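Local coordinates for conserved uncharacterized protein (predicted phosphoesterase COG0622) (Streptococcus pneumoniae, PDB 3CK2) that probably hydrolyses phosphoester bonds at a two-manganese centre, as a member of the calcineurin-like phosphoesterase superfamily whose own substrate is not known, at residues A106-Y111 with K124-N129; H113-S118 with Q135-I140; A5-I10 with K32-F37; D14-S19 with N39-L44. All coordinates share one frame; numbering follows the deposited sequence.

Contact 1: residues A106-Y111 with K124-N129; sequences AAICLY and KILFLN
The ring of Tyr-111 lies across Asn-129, its plane 81° from that of the amide, with CB of Asn-129 over one ring face, offset toward the rim and 3.9 Å from the ring centroid: a CH-pi contact. Asn-129 OD1 is itself hydrogen-bonded to Gly-131 N. A chi1 of 71° sets Tyr-111 CG between its own backbone N and carbonyl carbon, swinging the ring over the neighbouring strand. Tyr-111 OH meets a water at 2.8 Å, and the water also gives a weak bond to Phe-127 O. On the same side of the sheet Cys-109 meets Phe-127 obliquely: Cys-109 CB comes within 3.6 Å of Phe-127 CD1, and Cys-109 SG sits 4.6 Å from the ring centroid, a sulfur-aromatic contact. On the other face Ile-108 runs beside Leu-126 and Leu-110 beside Leu-128, each pair pointing the same way; the CD2 atoms of Leu-110 and Leu-128 are 3.8 Å apart. Four backbone bonds join the strands in parallel. In the five-stranded mixed sheet strand 108-110 has strand 78-83 on its other side. Helix 95-103 covers the Cys-109 and Phe-127 face, while strand 145-150 of the other sheet packs against Ile-108, Leu-126 and Leu-128.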
loop_
_atom_site.group_PDB
_atom_site.type_symbol
_atom_site.label_atom_id
_atom_site.label_comp_id
_atom_site.label_asym_id
_atom_site.label_seq_id
_atom_site.Cartn_x
_atom_site.Cartn_y
_atom_site.Cartn_z
ATOM N N ALA A 106 -2.082 -11.258 9.845
ATOM C CA ALA A 106 -1.720 -10.832 8.491
ATOM C C ALA A 106 -0.237 -11.147 8.191
ATOM O O ALA A 106 0.594 -11.119 9.095
ATOM C CB ALA A 106 -2.009 -9.321 8.322
ATOM N N ALA A 107 0.091 -11.453 6.939
ATOM C CA ALA A 107 1.489 -11.442 6.500
ATOM C C ALA A 107 1.964 -9.975 6.330
ATOM O O ALA A 107 3.111 -9.613 6.662
ATOM C CB ALA A 107 1.663 -12.239 5.176
ATOM N N ILE A 108 1.058 -9.150 5.801
ATOM C CA ILE A 108 1.350 -7.786 5.398
ATOM C C ILE A 108 0.178 -6.879 5.788
ATOM O O ILE A 108 -0.981 -7.245 5.634
ATOM C CB ILE A 108 1.596 -7.660 3.865
ATOM C CG1 ILE A 108 2.753 -8.583 3.416
ATOM C CG2 ILE A 108 1.852 -6.141 3.473
ATOM C CD1 ILE A 108 2.948 -8.673 1.880
ATOM N N CYS A 109 0.512 -5.714 6.319
ATOM C CA CYS A 109 -0.444 -4.686 6.704
ATOM C C CYS A 109 -0.116 -3.393 5.934
ATOM O O CYS A 109 0.935 -2.816 6.082
ATOM C CB CYS A 109 -0.371 -4.464 8.209
ATOM S SG CYS A 109 -1.486 -3.156 8.821
ATOM N N LEU A 110 -1.029 -2.991 5.071
ATOM C CA LEU A 110 -0.845 -1.873 4.171
ATOM C C LEU A 110 -1.634 -0.698 4.703
ATOM O O LEU A 110 -2.788 -0.848 5.052
ATOM C CB LEU A 110 -1.370 -2.233 2.777
ATOM C CG LEU A 110 -0.648 -3.355 2.032
ATOM C CD1 LEU A 110 -1.339 -3.598 0.660
ATOM C CD2 LEU A 110 0.872 -3.035 1.867
ATOM N N TYR A 111 -0.992 0.467 4.763
ATOM C CA TYR A 111 -1.631 1.694 5.249
ATOM C C TYR A 111 -1.157 2.943 4.412
ATOM O O TYR A 111 -0.225 2.856 3.604
ATOM C CB TYR A 111 -1.450 1.832 6.798
ATOM C CG TYR A 111 -0.065 2.157 7.266
ATOM C CD1 TYR A 111 0.278 3.447 7.621
ATOM C CD2 TYR A 111 0.906 1.178 7.382
ATOM C CE1 TYR A 111 1.574 3.769 8.042
ATOM C CE2 TYR A 111 2.232 1.502 7.791
ATOM C CZ TYR A 111 2.546 2.799 8.114
ATOM O OH TYR A 111 3.826 3.135 8.535
ATOM N N LYS A 124 5.828 -11.041 13.085
ATOM C CA LYS A 124 6.284 -11.506 11.752
ATOM C C LYS A 124 5.600 -10.680 10.656
ATOM O O LYS A 124 5.522 -11.118 9.509
ATOM C CB LYS A 124 6.007 -12.993 11.551
ATOM C CG LYS A 124 6.629 -13.894 12.605
ATOM C CD LYS A 124 5.764 -15.115 12.850
ATOM C CE LYS A 124 4.493 -14.735 13.624
ATOM N NZ LYS A 124 3.596 -15.918 13.730
ATOM N N ILE A 125 5.104 -9.492 11.007
ATOM C CA ILE A 125 4.247 -8.724 10.115
ATOM C C ILE A 125 4.986 -7.545 9.493
ATOM O O ILE A 125 5.529 -6.679 10.197
ATOM C CB ILE A 125 2.959 -8.213 10.843
ATOM C CG1 ILE A 125 2.302 -9.352 11.647
ATOM C CG2 ILE A 125 1.980 -7.610 9.810
ATOM C CD1 ILE A 125 1.126 -8.954 12.535
ATOM N N LEU A 126 4.995 -7.527 8.162
ATOM C CA LEU A 126 5.443 -6.366 7.399
ATOM C C LEU A 126 4.362 -5.281 7.397
ATOM O O LEU A 126 3.218 -5.532 6.951
ATOM C CB LEU A 126 5.744 -6.758 5.956
ATOM C CG LEU A 126 6.103 -5.637 4.978
ATOM C CD1 LEU A 126 7.413 -4.957 5.369
ATOM C CD2 LEU A 126 6.139 -6.171 3.558
ATOM N N PHE A 127 4.732 -4.097 7.914
ATOM C CA PHE A 127 3.928 -2.881 7.821
ATOM C C PHE A 127 4.551 -1.949 6.778
ATOM O O PHE A 127 5.743 -1.647 6.829
ATOM C CB PHE A 127 3.838 -2.151 9.171
ATOM C CG PHE A 127 3.101 -2.933 10.243
ATOM C CD1 PHE A 127 1.762 -2.663 10.533
ATOM C CD2 PHE A 127 3.744 -3.922 10.957
ATOM C CE1 PHE A 127 1.092 -3.384 11.513
ATOM C CE2 PHE A 127 3.073 -4.643 11.939
ATOM C CZ PHE A 127 1.740 -4.378 12.194
ATOM N N LEU A 128 3.725 -1.484 5.849
ATOM C CA LEU A 128 4.187 -0.696 4.718
ATOM C C LEU A 128 3.248 0.461 4.437
ATOM O O LEU A 128 2.035 0.266 4.260
ATOM C CB LEU A 128 4.300 -1.566 3.450
ATOM C CG LEU A 128 4.669 -0.899 2.115
ATOM C CD1 LEU A 128 6.148 -0.459 2.115
ATOM C CD2 LEU A 128 4.428 -1.890 1.018
ATOM N N ASN A 129 3.845 1.652 4.387
ATOM C CA ASN A 129 3.237 2.821 3.785
ATOM C C ASN A 129 4.034 3.051 2.518
ATOM O O ASN A 129 5.275 3.208 2.567
ATOM C CB ASN A 129 3.309 4.025 4.736
ATOM C CG ASN A 129 2.487 5.221 4.237
ATOM O OD1 ASN A 129 2.493 5.539 3.054
ATOM N ND2 ASN A 129 1.791 5.886 5.149
HETATM O O HOH W 1 5.699 1.074 8.174
#

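Contact 2: residues H113-S118 with Q135-I140; sequences HLHVPS and QPRGTI. With MN (manganese (II) ion), chain B.
His-115 reaches the loop 135-140 through both its ring and its backbone, and two hydrogen bonds carry the contact. Its ND1-H points to Gln-135 O at 2.7 Å; the donor lies in the carbonyl plane, whereas the oxygen is 17° out of the imidazole plane and the N-H...O angle is 144°, a short but bent bond. In the backbone, Arg-137 N donates to His-115 O at 3.1 Å. Within the loop, Arg-137 NH1 donates to Pro-136 O from above the carbonyl plane; the arginine chain, bent at chi2 (-67°), folds back to this carbonyl.

The remaining contacts are van der Waals. Gln-135 runs beside the imidazole, pointing the same way, and its NE2 lies at the ring edge, 3.3 Å from CE1 of His-115. The CG of Arg-137 rests 3.6 Å from CB of His-115, and Val-116 CG2 meets the backbone of Arg-137 and Gly-138.

Metal coordination comes from the far nitrogen: His-115 NE2 binds manganese at 2.2 Å, beside two waters, one of which donates to His-113 O. Asp-14, His-16 and Asp-41 complete this site, while His-113 ND1 serves the second manganese. With ND1-H hydrogen-bonded to a backbone carbonyl, NE2 presents its lone pair to the metal; the Gln-135 carbonyl is a second-shell group that, with the metal bond, holds the rotation of the ring.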
loop_
_atom_site.group_PDB
_atom_site.type_symbol
_atom_site.label_atom_id
_atom_site.label_comp_id
_atom_site.label_asym_id
_atom_site.label_seq_id
_atom_site.Cartn_x
_atom_site.Cartn_y
_atom_site.Cartn_z
ATOM N N HIS A 113 -2.203 7.545 4.667
ATOM C CA HIS A 113 -2.540 8.635 5.575
ATOM C C HIS A 113 -1.358 9.566 5.880
ATOM O O HIS A 113 -1.519 10.794 5.781
ATOM C CB HIS A 113 -3.243 8.116 6.840
ATOM C CG HIS A 113 -3.846 9.193 7.691
ATOM N ND1 HIS A 113 -4.723 10.134 7.199
ATOM C CD2 HIS A 113 -3.693 9.478 9.004
ATOM C CE1 HIS A 113 -5.071 10.964 8.168
ATOM N NE2 HIS A 113 -4.456 10.586 9.274
ATOM N N LEU A 114 -0.189 8.996 6.215
ATOM C CA LEU A 114 1.010 9.780 6.647
ATOM C C LEU A 114 1.821 10.467 5.529
ATOM O O LEU A 114 2.537 11.432 5.787
ATOM C CB LEU A 114 1.925 8.907 7.486
ATOM C CG LEU A 114 1.252 8.242 8.720
ATOM C CD1 LEU A 114 2.267 7.389 9.424
ATOM C CD2 LEU A 114 0.611 9.244 9.731
ATOM N N HIS A 115 1.671 9.979 4.285
ATOM C CA HIS A 115 2.417 10.485 3.133
ATOM C C HIS A 115 3.938 10.301 3.304
ATOM O O HIS A 115 4.719 11.032 2.712
ATOM C CB HIS A 115 2.114 11.969 2.859
ATOM C CG HIS A 115 0.683 12.287 2.508
ATOM N ND1 HIS A 115 0.353 13.350 1.689
ATOM C CD2 HIS A 115 -0.495 11.751 2.920
ATOM C CE1 HIS A 115 -0.962 13.426 1.582
ATOM N NE2 HIS A 115 -1.505 12.461 2.308
ATOM N N VAL A 116 4.333 9.318 4.117
ATOM C CA VAL A 116 5.732 9.033 4.424
ATOM C C VAL A 116 6.022 7.562 4.068
ATOM O O VAL A 116 5.394 6.659 4.624
ATOM C CB VAL A 116 6.085 9.330 5.942
ATOM C CG1 VAL A 116 7.512 8.885 6.271
ATOM C CG2 VAL A 116 5.926 10.839 6.276
ATOM N N PRO A 117 7.003 7.301 3.183
ATOM C CA PRO A 117 7.319 5.878 2.898
ATOM C C PRO A 117 7.942 5.133 4.085
ATOM O O PRO A 117 8.865 5.637 4.687
ATOM C CB PRO A 117 8.350 5.973 1.756
ATOM C CG PRO A 117 9.020 7.290 1.980
ATOM C CD PRO A 117 7.910 8.209 2.452
ATOM N N SER A 118 7.457 3.947 4.399
ATOM C CA SER A 118 7.967 3.129 5.504
ATOM C C SER A 118 7.756 1.658 5.282
ATOM O O SER A 118 6.734 1.231 4.773
ATOM C CB SER A 118 7.245 3.467 6.787
ATOM O OG SER A 118 7.058 4.824 6.822
ATOM N N GLN A 135 1.832 13.835 -3.005
ATOM C CA GLN A 135 2.062 14.872 -1.982
ATOM C C GLN A 135 2.982 14.336 -0.909
ATOM O O GLN A 135 2.541 14.030 0.221
ATOM C CB GLN A 135 0.742 15.236 -1.306
ATOM C CG GLN A 135 -0.205 16.031 -2.179
ATOM C CD GLN A 135 -1.475 16.413 -1.495
ATOM O OE1 GLN A 135 -2.345 17.024 -2.119
ATOM N NE2 GLN A 135 -1.611 16.080 -0.226
ATOM N N PRO A 136 4.261 14.154 -1.267
ATOM C CA PRO A 136 5.244 13.622 -0.350
ATOM C C PRO A 136 5.492 14.528 0.867
ATOM O O PRO A 136 5.476 15.760 0.753
ATOM C CB PRO A 136 6.486 13.498 -1.228
ATOM C CG PRO A 136 6.274 14.480 -2.334
ATOM C CD PRO A 136 4.851 14.462 -2.590
ATOM N N ARG A 137 5.679 13.897 2.018
ATOM C CA ARG A 137 5.956 14.588 3.271
ATOM C C ARG A 137 7.118 13.894 3.959
ATOM O O ARG A 137 7.559 12.798 3.554
ATOM C CB ARG A 137 4.705 14.581 4.194
ATOM C CG ARG A 137 3.459 15.276 3.610
ATOM C CD ARG A 137 3.628 16.815 3.446
ATOM N NE ARG A 137 2.351 17.389 3.049
ATOM C CZ ARG A 137 1.922 17.646 1.806
ATOM N NH1 ARG A 137 2.691 17.477 0.748
ATOM N NH2 ARG A 137 0.684 18.098 1.627
ATOM N N GLY A 138 7.624 14.555 4.993
ATOM C CA GLY A 138 8.825 14.110 5.690
ATOM C C GLY A 138 10.098 14.401 4.930
ATOM O O GLY A 138 10.174 15.367 4.152
ATOM N N THR A 139 11.093 13.531 5.151
ATOM C CA THR A 139 12.459 13.786 4.676
ATOM C C THR A 139 12.619 13.563 3.180
ATOM O O THR A 139 13.484 14.168 2.608
ATOM C CB THR A 139 13.571 12.962 5.444
ATOM O OG1 THR A 139 13.407 11.578 5.151
ATOM C CG2 THR A 139 13.530 13.165 6.938
ATOM N N ILE A 140 11.821 12.679 2.570
ATOM C CA ILE A 140 11.888 12.368 1.151
ATOM C C ILE A 140 10.819 13.169 0.425
ATOM O O ILE A 140 9.648 13.052 0.738
ATOM C CB ILE A 140 11.676 10.847 0.878
ATOM C CG1 ILE A 140 12.772 9.997 1.569
ATOM C CG2 ILE A 140 11.593 10.533 -0.673
ATOM C CD1 ILE A 140 14.216 10.317 1.176
HETATM MN MN MN B . -3.710 12.078 2.314
HETATM O O HOH W 2 -3.585 11.860 4.501
HETATM O O HOH W 3 -4.269 14.112 2.963
#

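Contact 3: residues A5-I10 with K32-F37; sequences AKQTII and KVDAVF
Ile-9 meets Phe-37 at the ring edge: CB of Ile-9 lies 3.9 Å from CE2 of Phe-37, and its CG2 sits in the plane of the ring. A chi1 of 66° puts CG1 of Ile-9 between its backbone N and carbonyl carbon and places CG2 beside the backbone N, where it also touches Ala-35 CB. Ile-9 and Phe-37 are buried, covered by Ile-80 of strand 78-83 and by Leu-75 and Thr-73 of strand 70-75. On the reverse face Ile-10 CB meets Val-36 CG2 at 4.2 Å, and the side chains of Ile-10 and Val-33 cross at about a right angle, Ile-10 CG1 touching Val-33 CG2. Strands 7-12 and 35-38 are the parallel pair of a beta-alpha-beta unit, connected by helix 19-29, whose Val-25 and Tyr-29 cover Ile-10. Two backbone bonds join the strands here, Phe-37 N to Ile-10 O at 2.6 Å and Ile-10 N to Ala-35 O at 3.1 Å. Toward the solvent side the pairing changes character. OD2 of exposed Asp-34, rather than a backbone carbonyl, accepts Thr-8 N at 3.1 Å on the anti side, 34° out of the carboxylate plane, while Asp-34 N donates to Thr-8 O at 2.9 Å.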
loop_
_atom_site.group_PDB
_atom_site.type_symbol
_atom_site.label_atom_id
_atom_site.label_comp_id
_atom_site.label_asym_id
_atom_site.label_seq_id
_atom_site.Cartn_x
_atom_site.Cartn_y
_atom_site.Cartn_z
ATOM N N ALA A 5 5.298 -19.990 -4.909
ATOM C CA ALA A 5 5.781 -19.233 -6.056
ATOM C C ALA A 5 5.847 -17.779 -5.623
ATOM O O ALA A 5 5.047 -17.335 -4.803
ATOM C CB ALA A 5 4.881 -19.415 -7.300
ATOM N N LYS A 6 6.824 -17.056 -6.161
ATOM C CA LYS A 6 7.069 -15.681 -5.785
ATOM C C LYS A 6 5.893 -14.822 -6.215
ATOM O O LYS A 6 5.289 -15.060 -7.256
ATOM C CB LYS A 6 8.373 -15.177 -6.401
ATOM C CG LYS A 6 8.741 -13.753 -5.998
ATOM C CD LYS A 6 10.207 -13.431 -6.285
ATOM C CE LYS A 6 10.354 -12.040 -6.945
ATOM N NZ LYS A 6 10.560 -12.076 -8.446
ATOM N N GLN A 7 5.541 -13.859 -5.366
ATOM C CA GLN A 7 4.490 -12.905 -5.651
ATOM C C GLN A 7 5.103 -11.516 -5.701
ATOM O O GLN A 7 6.175 -11.269 -5.131
ATOM C CB GLN A 7 3.430 -12.942 -4.562
ATOM C CG GLN A 7 2.728 -14.281 -4.396
ATOM C CD GLN A 7 1.948 -14.357 -3.100
ATOM O OE1 GLN A 7 2.284 -13.693 -2.118
ATOM N NE2 GLN A 7 0.909 -15.150 -3.091
ATOM N N THR A 8 4.436 -10.641 -6.440
ATOM C CA THR A 8 4.785 -9.244 -6.527
ATOM C C THR A 8 3.489 -8.455 -6.352
ATOM O O THR A 8 2.481 -8.748 -6.998
ATOM C CB THR A 8 5.435 -8.885 -7.874
ATOM O OG1 THR A 8 6.622 -9.651 -8.032
ATOM C CG2 THR A 8 5.745 -7.369 -7.953
ATOM N N ILE A 9 3.512 -7.483 -5.446
ATOM C CA ILE A 9 2.387 -6.574 -5.305
ATOM C C ILE A 9 2.891 -5.149 -5.498
ATOM O O ILE A 9 4.076 -4.843 -5.272
ATOM C CB ILE A 9 1.620 -6.772 -3.934
ATOM C CG1 ILE A 9 2.510 -6.383 -2.736
ATOM C CG2 ILE A 9 1.029 -8.225 -3.829
ATOM C CD1 ILE A 9 1.751 -6.279 -1.422
ATOM N N ILE A 10 1.985 -4.322 -5.996
ATOM C CA ILE A 10 2.193 -2.887 -6.215
ATOM C C ILE A 10 1.224 -2.155 -5.302
ATOM O O ILE A 10 0.011 -2.473 -5.286
ATOM C CB ILE A 10 1.990 -2.457 -7.727
ATOM C CG1 ILE A 10 3.034 -3.147 -8.639
ATOM C CG2 ILE A 10 2.101 -0.902 -7.870
ATOM C CD1 ILE A 10 4.566 -2.728 -8.331
ATOM N N LYS A 32 -0.081 -8.111 -14.673
ATOM C CA LYS A 32 1.346 -8.469 -14.712
ATOM C C LYS A 32 1.971 -8.686 -13.333
ATOM O O LYS A 32 3.095 -9.124 -13.250
ATOM C CB LYS A 32 2.151 -7.411 -15.485
ATOM C CG LYS A 32 1.705 -7.247 -16.937
ATOM C CD LYS A 32 2.563 -6.202 -17.677
ATOM C CE LYS A 32 2.420 -6.297 -19.205
ATOM N NZ LYS A 32 3.525 -5.614 -19.967
ATOM N N VAL A 33 1.255 -8.353 -12.269
ATOM C CA VAL A 33 1.684 -8.626 -10.899
ATOM C C VAL A 33 0.501 -9.334 -10.228
ATOM O O VAL A 33 -0.611 -9.388 -10.801
ATOM C CB VAL A 33 2.078 -7.302 -10.149
ATOM C CG1 VAL A 33 3.283 -6.666 -10.794
ATOM C CG2 VAL A 33 0.930 -6.327 -10.121
ATOM N N ASP A 34 0.697 -9.867 -9.023
ATOM C CA ASP A 34 -0.406 -10.559 -8.339
ATOM C C ASP A 34 -1.536 -9.654 -7.826
ATOM O O ASP A 34 -2.666 -10.082 -7.773
ATOM C CB ASP A 34 0.137 -11.430 -7.210
ATOM C CG ASP A 34 1.074 -12.475 -7.718
ATOM O OD1 ASP A 34 0.638 -13.631 -7.902
ATOM O OD2 ASP A 34 2.223 -12.119 -8.012
ATOM N N ALA A 35 -1.239 -8.404 -7.471
ATOM C CA ALA A 35 -2.259 -7.482 -6.984
ATOM C C ALA A 35 -1.704 -6.077 -7.006
ATOM O O ALA A 35 -0.495 -5.878 -6.900
ATOM C CB ALA A 35 -2.713 -7.865 -5.554
ATOM N N VAL A 36 -2.618 -5.104 -7.166
ATOM C CA VAL A 36 -2.316 -3.697 -7.115
ATOM C C VAL A 36 -3.201 -3.078 -6.056
ATOM O O VAL A 36 -4.411 -3.257 -6.096
ATOM C CB VAL A 36 -2.484 -3.002 -8.504
ATOM C CG1 VAL A 36 -2.164 -1.481 -8.405
ATOM C CG2 VAL A 36 -1.583 -3.670 -9.540
ATOM N N PHE A 37 -2.594 -2.328 -5.123
ATOM C CA PHE A 37 -3.327 -1.710 -3.987
ATOM C C PHE A 37 -3.248 -0.188 -3.943
ATOM O O PHE A 37 -2.197 0.397 -4.194
ATOM C CB PHE A 37 -2.772 -2.221 -2.647
ATOM C CG PHE A 37 -2.876 -3.678 -2.489
ATOM C CD1 PHE A 37 -3.975 -4.229 -1.871
ATOM C CD2 PHE A 37 -1.883 -4.515 -2.983
ATOM C CE1 PHE A 37 -4.095 -5.580 -1.723
ATOM C CE2 PHE A 37 -2.009 -5.888 -2.851
ATOM C CZ PHE A 37 -3.132 -6.418 -2.214
#

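Contact 4: residues D14-S19 with N39-L44; sequences DSHGDS and NGDSEL. With MN (manganese (II) ion), chain B.
With chi1 at -76°, His-16 holds CG anti to its carbonyl carbon, and Glu-43 does likewise on an extended chain; the side chains thereby meet in a His-carboxylate hydrogen bond, His-16 ND1 to Glu-43 OE2, 2.6 Å long and nearly straight. OE2 lies in the imidazole plane at the ring edge; the donor comes from its anti side, tilted out of the carboxylate plane, with ring and carboxylate 82° apart. Together with the metal bond it fixes the ring's rotation, and it would probably make NE2 a stronger ligand for manganese, bound at 2.3 Å. Asp-41 O sits 3.6 Å above the centre of one His-16 ring face while accepting His-16 N. Asp-14 OD1 and Asp-41 OD2 bind the same ion at 2.1 and 2.2 Å, their carboxylates 86° apart; Asp-14 OD2 takes His-113 N, and Asp-41 OD2 also binds the second manganese, bridging the two. Asp-14 N donates to Gly-40 O and Gly-17 N to Ser-42 O. A water bridges Asp-18 O, Ser-42 O and Ser-15 OG, which is also hydrogen-bonded to His-38 NE2. These metal-binding loops follow the parallel neighbours 7-12 and 35-38: segment 14-19 leads into helix 19-29, N-capped by Asp-18, and segment 39-44 heads toward strand 54-56.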
loop_
_atom_site.group_PDB
_atom_site.type_symbol
_atom_site.label_atom_id
_atom_site.label_comp_id
_atom_site.label_asym_id
_atom_site.label_seq_id
_atom_site.Cartn_x
_atom_site.Cartn_y
_atom_site.Cartn_z
ATOM N N ASP A 14 -2.624 8.004 -1.464
ATOM C CA ASP A 14 -2.615 9.466 -1.238
ATOM C C ASP A 14 -2.213 10.191 -2.532
ATOM O O ASP A 14 -1.312 11.051 -2.562
ATOM C CB ASP A 14 -1.720 9.829 -0.048
ATOM C CG ASP A 14 -2.281 9.344 1.284
ATOM O OD1 ASP A 14 -3.067 10.124 1.919
ATOM O OD2 ASP A 14 -1.901 8.211 1.716
ATOM N N SER A 15 -2.961 9.836 -3.582
ATOM C CA SER A 15 -2.833 10.365 -4.941
ATOM C C SER A 15 -3.563 11.718 -5.154
ATOM O O SER A 15 -3.203 12.465 -6.030
ATOM C CB SER A 15 -3.308 9.304 -5.952
ATOM O OG SER A 15 -4.519 8.690 -5.559
ATOM N N HIS A 16 -4.577 12.001 -4.346
ATOM C CA HIS A 16 -5.146 13.343 -4.157
ATOM C C HIS A 16 -5.548 14.078 -5.433
ATOM O O HIS A 16 -5.070 15.185 -5.730
ATOM C CB HIS A 16 -4.230 14.210 -3.255
ATOM C CG HIS A 16 -4.333 13.851 -1.801
ATOM N ND1 HIS A 16 -5.419 14.200 -1.024
ATOM C CD2 HIS A 16 -3.528 13.119 -1.013
ATOM C CE1 HIS A 16 -5.268 13.711 0.187
ATOM N NE2 HIS A 16 -4.130 13.040 0.221
ATOM N N GLY A 17 -6.448 13.440 -6.164
ATOM C CA GLY A 17 -7.062 14.036 -7.329
ATOM C C GLY A 17 -6.290 13.842 -8.617
ATOM O O GLY A 17 -6.741 14.244 -9.660
ATOM N N ASP A 18 -5.140 13.196 -8.552
ATOM C CA ASP A 18 -4.380 12.856 -9.739
ATOM C C ASP A 18 -4.865 11.489 -10.238
ATOM O O ASP A 18 -4.542 10.445 -9.692
ATOM C CB ASP A 18 -2.889 12.874 -9.397
ATOM C CG ASP A 18 -2.002 12.650 -10.590
ATOM O OD1 ASP A 18 -2.451 12.090 -11.605
ATOM O OD2 ASP A 18 -0.821 13.020 -10.479
ATOM N N SER A 19 -5.698 11.526 -11.261
ATOM C CA SER A 19 -6.226 10.329 -11.846
ATOM C C SER A 19 -5.311 9.757 -12.937
ATOM O O SER A 19 -5.316 8.558 -13.154
ATOM C CB SER A 19 -7.643 10.592 -12.394
ATOM O OG SER A 19 -7.636 11.676 -13.278
ATOM N N ASN A 39 -4.167 2.769 -1.035
ATOM C CA ASN A 39 -4.521 2.821 0.383
ATOM C C ASN A 39 -5.327 4.072 0.782
ATOM O O ASN A 39 -5.457 4.401 1.964
ATOM C CB ASN A 39 -3.256 2.681 1.239
ATOM C CG ASN A 39 -2.490 1.395 0.962
ATOM O OD1 ASN A 39 -3.057 0.425 0.439
ATOM N ND2 ASN A 39 -1.182 1.375 1.333
ATOM N N GLY A 40 -5.851 4.756 -0.233
ATOM C CA GLY A 40 -6.833 5.807 -0.065
ATOM C C GLY A 40 -6.340 7.227 -0.253
ATOM O O GLY A 40 -5.168 7.503 -0.543
ATOM N N ASP A 41 -7.282 8.136 -0.042
ATOM C CA ASP A 41 -7.136 9.565 -0.334
ATOM C C ASP A 41 -6.817 9.767 -1.809
ATOM O O ASP A 41 -5.891 10.479 -2.164
ATOM C CB ASP A 41 -6.075 10.171 0.562
ATOM C CG ASP A 41 -6.617 10.727 1.830
ATOM O OD1 ASP A 41 -7.797 10.530 2.126
ATOM O OD2 ASP A 41 -5.807 11.388 2.533
ATOM N N SER A 42 -7.577 9.107 -2.671
ATOM C CA SER A 42 -7.468 9.312 -4.122
ATOM C C SER A 42 -8.242 10.536 -4.585
ATOM O O SER A 42 -7.859 11.200 -5.565
ATOM C CB SER A 42 -7.943 8.065 -4.896
ATOM O OG SER A 42 -9.272 7.743 -4.629
ATOM N N GLU A 43 -9.346 10.804 -3.882
ATOM C CA GLU A 43 -10.301 11.870 -4.210
ATOM C C GLU A 43 -11.062 11.595 -5.517
ATOM O O GLU A 43 -11.655 12.492 -6.090
ATOM C CB GLU A 43 -9.642 13.238 -4.210
ATOM C CG GLU A 43 -8.960 13.608 -2.878
ATOM C CD GLU A 43 -8.341 15.007 -2.953
ATOM O OE1 GLU A 43 -8.739 15.774 -3.849
ATOM O OE2 GLU A 43 -7.434 15.340 -2.158
ATOM N N LEU A 44 -11.063 10.318 -5.924
ATOM C CA LEU A 44 -11.767 9.816 -7.091
ATOM C C LEU A 44 -13.052 9.131 -6.641
ATOM O O LEU A 44 -13.217 8.800 -5.463
ATOM C CB LEU A 44 -10.877 8.825 -7.891
ATOM C CG LEU A 44 -9.487 9.287 -8.340
ATOM C CD1 LEU A 44 -8.782 8.198 -9.186
ATOM C CD2 LEU A 44 -9.509 10.654 -9.069
HETATM MN MN MN B . -3.710 12.078 2.314
HETATM O O HOH W 4 -6.071 9.834 -7.429
HETATM O O HOH W 3 -4.269 14.112 2.963
HETATM O O HOH W 2 -3.585 11.860 4.501
#

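Contacts 2 and 4, centred about 14 Å apart, meet at one manganese: His-115 of contact 2 joins Asp-14, His-16 and Asp-41 of contact 4 around it, and the two contacts share both metal-bound waters. A probable hydrogen bond from His-113 N to Asp-14 OD2, 3.0 Å, also ties them. Contacts 1 and 3 belong to different sheets, packed together where Leu-110 CD1 lies 3.5 Å from Phe-37 CG. Probable hydrogen bonds tie contact 1 to contact 2, Asn-129 O to Ser-118 N at 2.9 Å, and to contact 4, Tyr-111 O to Asn-39 ND2 at 2.9 Å; contact 3 runs on in sequence into contact 4. Contacts 2 and 3 do not touch, their nearest atoms being about 11 Å apart.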